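Local structure of Two-component system sensor histidine kinase (Bacteroides thetaiotaomicron, 3OTT) at residues D13-G18 with F44-Y49; N291-T296 with I300-Y305. The protein probably acts as a membrane sensor kinase that controls transcription, with this extracellular part, built of beta-propellers and a beta-sandwich, apparently sensing saccharides. All blocks are in the same frame, centred on the assembly; numbering follows the deposited sequence.

In the fold
Both contacts lie where the N-terminal seven-bladed propeller closes into a ring. Strand 13-15 is the first strand of the chain yet forms the outer edge of the last blade, beside strand 300-303: Ile15 O meets Ile300 N at 2.8 Å, and Asn14 OD1 meets Ser301 OG at 2.8 Å. Contact 2 is the hairpin inside that blade; contact 1 packs the blade's edge strand against the first blade. Their centres are about 11 Å apart, and Tyr46 CD2 touches Trp293 CH2 at 3.8 Å, so the two share one apolar interface between blades. The bound hexatantalum dodecabromide, a heavy-atom cluster, is about 8 Å from the Asn291 side chain and about 13 Å from that of Tyr46.

Contact 1 of 2, residues D13-G18 with F44-Y49; sequences DNIYLG and FSYDGY
Ile15 and Tyr46, with Leu17 and Phe44, carry the packing between two neighbouring blades of a beta-propeller, the last blade contributing its N-terminal edge strand 13-15 and the first blade its third strand, 42-46. No hydrogen bond joins the segments; they meet through apolar side chains, with the backbone of Gly18 at one end.

Two apolar pairs do the work. From Ile15 the tip of the long branch, CD1, comes to 3.5 Å from Tyr46 CE2, out of the ring plane and just beyond its rim, while CG2 stands over the same face. The beta-branched side chain can thus put one branch at the rim and the other, more loosely, over the face. Tyr46 has CG anti to its backbone N (chi1 -180°), which carries the ring across to Ile15. In the second pair, Leu17 lays CB over a face of Phe44, a CH-pi contact 4.2 Å from CB to the Phe44 ring centroid and 16° off the normal; its two methyls touch the CD1 and CG side of the ring. Gly18 O approaches Phe44 CZ obliquely at 3.6 Å.

Polar contacts shape the turn after the strand. Asp47 OD1 accepts Tyr49 N at 2.8 Å, an Asx turn, and Ser50 N as well. Gly48 has a positive phi (96°) at which a side chain would strike the preceding carbonyl, and its N sits 3.5 Å above the Tyr46 ring, on the face opposite Ile15.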
loop_
_atom_site.group_PDB
_atom_site.type_symbol
_atom_site.label_atom_id
_atom_site.label_comp_id
_atom_site.label_asym_id
_atom_site.label_seq_id
_atom_site.Cartn_x
_atom_site.Cartn_y
_atom_site.Cartn_z
ATOM N N ASP B 13 29.710 -13.661 -11.575
ATOM C CA ASP B 13 29.849 -14.949 -10.881
ATOM C C ASP B 13 29.238 -16.011 -11.826
ATOM O O ASP B 13 28.011 -16.004 -12.076
ATOM N N ASN B 14 30.066 -16.887 -12.389
ATOM C CA ASN B 14 29.559 -17.858 -13.358
ATOM C C ASN B 14 29.186 -19.224 -12.773
ATOM O O ASN B 14 29.984 -19.868 -12.096
ATOM C CB ASN B 14 30.491 -17.981 -14.533
ATOM C CG ASN B 14 30.588 -16.668 -15.332
ATOM O OD1 ASN B 14 29.676 -15.816 -15.316
ATOM N ND2 ASN B 14 31.679 -16.502 -16.029
ATOM N N ILE B 15 27.969 -19.651 -13.052
ATOM C CA ILE B 15 27.369 -20.835 -12.447
ATOM C C ILE B 15 26.973 -21.873 -13.552
ATOM O O ILE B 15 26.319 -21.517 -14.546
ATOM C CB ILE B 15 26.093 -20.395 -11.638
ATOM C CG1 ILE B 15 26.488 -19.433 -10.479
ATOM C CG2 ILE B 15 25.307 -21.622 -11.225
ATOM C CD1 ILE B 15 25.387 -18.445 -10.100
ATOM N N TYR B 16 27.401 -23.113 -13.379
ATOM C CA TYR B 16 27.206 -24.236 -14.332
ATOM C C TYR B 16 26.391 -25.330 -13.664
ATOM O O TYR B 16 26.544 -25.618 -12.473
ATOM C CB TYR B 16 28.568 -24.805 -14.782
ATOM C CG TYR B 16 29.352 -23.690 -15.421
ATOM C CD1 TYR B 16 29.033 -23.275 -16.721
ATOM C CD2 TYR B 16 30.308 -22.953 -14.693
ATOM C CE1 TYR B 16 29.691 -22.203 -17.334
ATOM C CE2 TYR B 16 30.974 -21.840 -15.310
ATOM C CZ TYR B 16 30.633 -21.492 -16.668
ATOM O OH TYR B 16 31.219 -20.436 -17.342
ATOM N N LEU B 17 25.540 -25.959 -14.447
ATOM C CA LEU B 17 24.600 -26.911 -13.929
ATOM C C LEU B 17 25.145 -28.319 -14.099
ATOM O O LEU B 17 25.934 -28.580 -15.003
ATOM C CB LEU B 17 23.260 -26.789 -14.666
ATOM C CG LEU B 17 22.609 -25.408 -14.655
ATOM C CD1 LEU B 17 21.429 -25.383 -15.599
ATOM C CD2 LEU B 17 22.215 -24.963 -13.252
ATOM N N GLY B 18 24.690 -29.243 -13.262
ATOM C CA GLY B 18 25.086 -30.645 -13.435
ATOM C C GLY B 18 24.235 -31.307 -14.501
ATOM O O GLY B 18 23.551 -30.619 -15.264
ATOM N N PHE B 44 16.015 -26.909 -12.079
ATOM C CA PHE B 44 17.034 -26.866 -11.009
ATOM C C PHE B 44 16.691 -25.767 -9.973
ATOM O O PHE B 44 15.853 -24.860 -10.259
ATOM C CB PHE B 44 18.453 -26.519 -11.532
ATOM C CG PHE B 44 19.166 -27.651 -12.272
ATOM C CD1 PHE B 44 18.865 -27.917 -13.600
ATOM C CD2 PHE B 44 20.188 -28.376 -11.651
ATOM C CE1 PHE B 44 19.513 -28.902 -14.288
ATOM C CE2 PHE B 44 20.873 -29.399 -12.334
ATOM C CZ PHE B 44 20.523 -29.649 -13.666
ATOM N N SER B 45 17.392 -25.814 -8.817
ATOM C CA SER B 45 17.396 -24.729 -7.871
ATOM C C SER B 45 18.818 -24.397 -7.514
ATOM O O SER B 45 19.712 -25.217 -7.653
ATOM C CB SER B 45 16.619 -25.118 -6.611
ATOM O OG SER B 45 17.190 -26.299 -5.959
ATOM N N TYR B 46 19.023 -23.189 -7.001
ATOM C CA TYR B 46 20.348 -22.733 -6.641
ATOM C C TYR B 46 20.242 -21.984 -5.344
ATOM O O TYR B 46 19.464 -21.015 -5.249
ATOM C CB TYR B 46 20.915 -21.802 -7.699
ATOM C CG TYR B 46 22.311 -21.285 -7.389
ATOM C CD1 TYR B 46 23.359 -22.156 -7.142
ATOM C CD2 TYR B 46 22.576 -19.933 -7.372
ATOM C CE1 TYR B 46 24.612 -21.712 -6.899
ATOM C CE2 TYR B 46 23.824 -19.469 -7.111
ATOM C CZ TYR B 46 24.850 -20.353 -6.882
ATOM O OH TYR B 46 26.129 -19.874 -6.625
ATOM N N ASP B 47 21.010 -22.398 -4.345
ATOM C CA ASP B 47 20.868 -21.754 -3.037
ATOM C C ASP B 47 22.023 -20.821 -2.719
ATOM O O ASP B 47 22.184 -20.416 -1.561
ATOM C CB ASP B 47 20.766 -22.822 -1.929
ATOM C CG ASP B 47 22.049 -23.684 -1.799
ATOM O OD1 ASP B 47 23.042 -23.399 -2.530
ATOM O OD2 ASP B 47 22.072 -24.612 -0.933
ATOM N N GLY B 48 22.848 -20.515 -3.707
ATOM C CA GLY B 48 23.961 -19.629 -3.494
ATOM C C GLY B 48 25.263 -20.379 -3.214
ATOM O O GLY B 48 26.293 -19.757 -3.166
ATOM N N TYR B 49 25.203 -21.710 -3.037
ATOM C CA TYR B 49 26.376 -22.567 -2.808
ATOM C C TYR B 49 26.471 -23.591 -3.914
ATOM O O TYR B 49 27.496 -23.689 -4.534
ATOM C CB TYR B 49 26.268 -23.314 -1.453
ATOM C CG TYR B 49 26.465 -22.404 -0.257
ATOM C CD1 TYR B 49 25.414 -21.606 0.244
ATOM C CD2 TYR B 49 27.717 -22.317 0.369
ATOM C CE1 TYR B 49 25.625 -20.778 1.354
ATOM C CE2 TYR B 49 27.921 -21.505 1.482
ATOM C CZ TYR B 49 26.880 -20.723 1.954
ATOM O OH TYR B 49 27.129 -19.928 3.060
#

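Contact 2 of 2, residues N291-T296 with I300-Y305; sequences NIWLGT and ISLSRY
The bond from Ser303 N to Ile292 O, 2.8 Å and nearly straight at 168°, is the shortest in a beta hairpin of the propeller's last blade. Three more backbone bonds continue the antiparallel ladder: Ile292 N returns to Ser303 O, while Leu294 and Ser301 bond to each other both ways. Between these pairs Trp293 faces Leu302 as a non-hydrogen-bonded pair; Gly295 and Ile300 form another on the turn side of Leu294 and Ser301.

At the open end of the hairpin a side chain prolongs the ladder. Asn291 OD1 takes Tyr305 N at 2.9 Å, in its carbonyl plane and at 170°, since chi1 of -57° sets CG beside the backbone N and brings the amide to the chain leaving strand 300-303. The other end of this amide, ND2, bonds to Asp287 and Ser684, which fix its rotation. An asparagine suits the place because it can both accept and donate. Asp287 also receives Trp293 NE1, satisfying this buried polar atom.

One sheet face, bearing Trp293, Leu302 and Ile300, turns to the first blade: Phe27 and Ile35 of that blade meet the indole, as does Ile15 of this blade's own edge strand. The other carries Ile292 and Leu294 with the small Ser303 and Ser301 beside them; the Ser301 hydroxyl bonds to Asn14 OD1 and Thr277 N, and Leu294 CD1 rests on Ser301 CB at 3.8 Å. Ile300 CG2 meets the indole's edge at CE3, 4.0 Å away, whereas Leu302 CD1 sits over its face, 3.8 Å from the centroid of the Trp293 six-membered ring.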
loop_
_atom_site.group_PDB
_atom_site.type_symbol
_atom_site.label_atom_id
_atom_site.label_comp_id
_atom_site.label_asym_id
_atom_site.label_seq_id
_atom_site.Cartn_x
_atom_site.Cartn_y
_atom_site.Cartn_z
ATOM N N ASN B 291 19.868 -8.260 -8.094
ATOM C CA ASN B 291 20.932 -8.985 -8.821
ATOM C C ASN B 291 20.339 -9.333 -10.187
ATOM O O ASN B 291 19.149 -9.631 -10.269
ATOM C CB ASN B 291 21.337 -10.276 -8.099
ATOM C CG ASN B 291 21.790 -10.031 -6.678
ATOM O OD1 ASN B 291 22.612 -9.159 -6.427
ATOM N ND2 ASN B 291 21.219 -10.762 -5.741
ATOM N N ILE B 292 21.157 -9.318 -11.231
ATOM C CA ILE B 292 20.768 -9.699 -12.596
ATOM C C ILE B 292 21.287 -11.104 -12.899
ATOM O O ILE B 292 22.490 -11.337 -12.877
ATOM C CB ILE B 292 21.491 -8.784 -13.560
ATOM C CG1 ILE B 292 21.117 -7.312 -13.288
ATOM C CG2 ILE B 292 21.264 -9.180 -14.994
ATOM C CD1 ILE B 292 19.591 -7.032 -13.180
ATOM N N TRP B 293 20.380 -11.994 -13.268
ATOM C CA TRP B 293 20.668 -13.361 -13.604
ATOM C C TRP B 293 20.581 -13.440 -15.126
ATOM O O TRP B 293 19.562 -13.069 -15.688
ATOM C CB TRP B 293 19.593 -14.316 -12.944
ATOM C CG TRP B 293 19.643 -14.242 -11.433
ATOM C CD1 TRP B 293 19.117 -13.271 -10.624
ATOM C CD2 TRP B 293 20.374 -15.131 -10.569
ATOM N NE1 TRP B 293 19.448 -13.508 -9.317
ATOM C CE2 TRP B 293 20.224 -14.647 -9.256
ATOM C CE3 TRP B 293 21.116 -16.301 -10.789
ATOM C CZ2 TRP B 293 20.758 -15.323 -8.146
ATOM C CZ3 TRP B 293 21.689 -16.956 -9.703
ATOM C CH2 TRP B 293 21.491 -16.480 -8.394
ATOM N N LEU B 294 21.621 -13.946 -15.776
ATOM C CA LEU B 294 21.620 -14.141 -17.252
ATOM C C LEU B 294 21.744 -15.611 -17.548
ATOM O O LEU B 294 22.725 -16.267 -17.150
ATOM C CB LEU B 294 22.792 -13.408 -17.951
ATOM C CG LEU B 294 23.023 -11.991 -17.427
ATOM C CD1 LEU B 294 24.466 -11.527 -17.723
ATOM C CD2 LEU B 294 22.002 -11.077 -18.143
ATOM N N GLY B 295 20.748 -16.114 -18.274
ATOM C CA GLY B 295 20.702 -17.508 -18.689
ATOM C C GLY B 295 21.050 -17.602 -20.161
ATOM O O GLY B 295 20.368 -16.967 -21.051
ATOM N N THR B 296 22.054 -18.438 -20.422
ATOM C CA THR B 296 22.706 -18.439 -21.663
ATOM C C THR B 296 22.750 -19.856 -22.209
ATOM O O THR B 296 22.236 -20.805 -21.608
ATOM C CB THR B 296 24.124 -17.900 -21.548
ATOM O OG1 THR B 296 24.937 -18.933 -21.003
ATOM C CG2 THR B 296 24.223 -16.680 -20.614
ATOM N N ILE B 300 25.190 -19.788 -16.469
ATOM C CA ILE B 300 24.549 -18.625 -15.903
ATOM C C ILE B 300 25.620 -17.652 -15.515
ATOM O O ILE B 300 26.631 -18.022 -14.962
ATOM C CB ILE B 300 23.783 -19.048 -14.617
ATOM C CG1 ILE B 300 22.541 -19.809 -14.984
ATOM C CG2 ILE B 300 23.438 -17.872 -13.695
ATOM C CD1 ILE B 300 22.046 -20.725 -13.866
ATOM N N SER B 301 25.378 -16.387 -15.803
ATOM C CA SER B 301 26.230 -15.325 -15.386
ATOM C C SER B 301 25.444 -14.506 -14.397
ATOM O O SER B 301 24.298 -14.064 -14.665
ATOM C CB SER B 301 26.615 -14.474 -16.605
ATOM O OG SER B 301 27.868 -14.840 -17.150
ATOM N N LEU B 302 26.007 -14.314 -13.216
ATOM C CA LEU B 302 25.249 -13.616 -12.171
ATOM C C LEU B 302 25.937 -12.293 -11.950
ATOM O O LEU B 302 27.140 -12.252 -11.723
ATOM C CB LEU B 302 25.257 -14.439 -10.882
ATOM C CG LEU B 302 24.919 -13.720 -9.553
ATOM C CD1 LEU B 302 23.586 -13.027 -9.619
ATOM C CD2 LEU B 302 24.930 -14.728 -8.355
ATOM N N SER B 303 25.189 -11.210 -11.986
ATOM C CA SER B 303 25.792 -9.906 -11.752
ATOM C C SER B 303 25.252 -9.333 -10.406
ATOM O O SER B 303 24.092 -8.933 -10.285
ATOM C CB SER B 303 25.491 -9.006 -12.974
ATOM O OG SER B 303 25.730 -7.647 -12.707
ATOM N N ARG B 304 26.084 -9.330 -9.389
ATOM C CA ARG B 304 25.646 -8.878 -8.102
ATOM C C ARG B 304 25.408 -7.351 -8.057
ATOM O O ARG B 304 26.169 -6.528 -8.664
ATOM C CB ARG B 304 26.648 -9.259 -7.061
ATOM C CG ARG B 304 26.725 -10.727 -6.814
ATOM C CD ARG B 304 27.880 -10.974 -5.902
ATOM N NE ARG B 304 27.812 -12.343 -5.471
ATOM C CZ ARG B 304 28.507 -13.322 -6.034
ATOM N NH1 ARG B 304 29.331 -13.022 -7.052
ATOM N NH2 ARG B 304 28.375 -14.582 -5.583
ATOM N N TYR B 305 24.345 -6.984 -7.346
ATOM C CA TYR B 305 24.009 -5.584 -7.161
ATOM C C TYR B 305 24.821 -4.909 -6.036
ATOM O O TYR B 305 24.940 -5.423 -4.903
ATOM C CB TYR B 305 22.518 -5.416 -6.907
ATOM C CG TYR B 305 22.090 -3.991 -7.016
ATOM C CD1 TYR B 305 22.154 -3.321 -8.252
ATOM C CD2 TYR B 305 21.641 -3.289 -5.899
ATOM C CE1 TYR B 305 21.779 -2.003 -8.379
ATOM C CE2 TYR B 305 21.249 -1.923 -6.025
ATOM C CZ TYR B 305 21.327 -1.309 -7.267
ATOM O OH TYR B 305 20.970 0.006 -7.415
#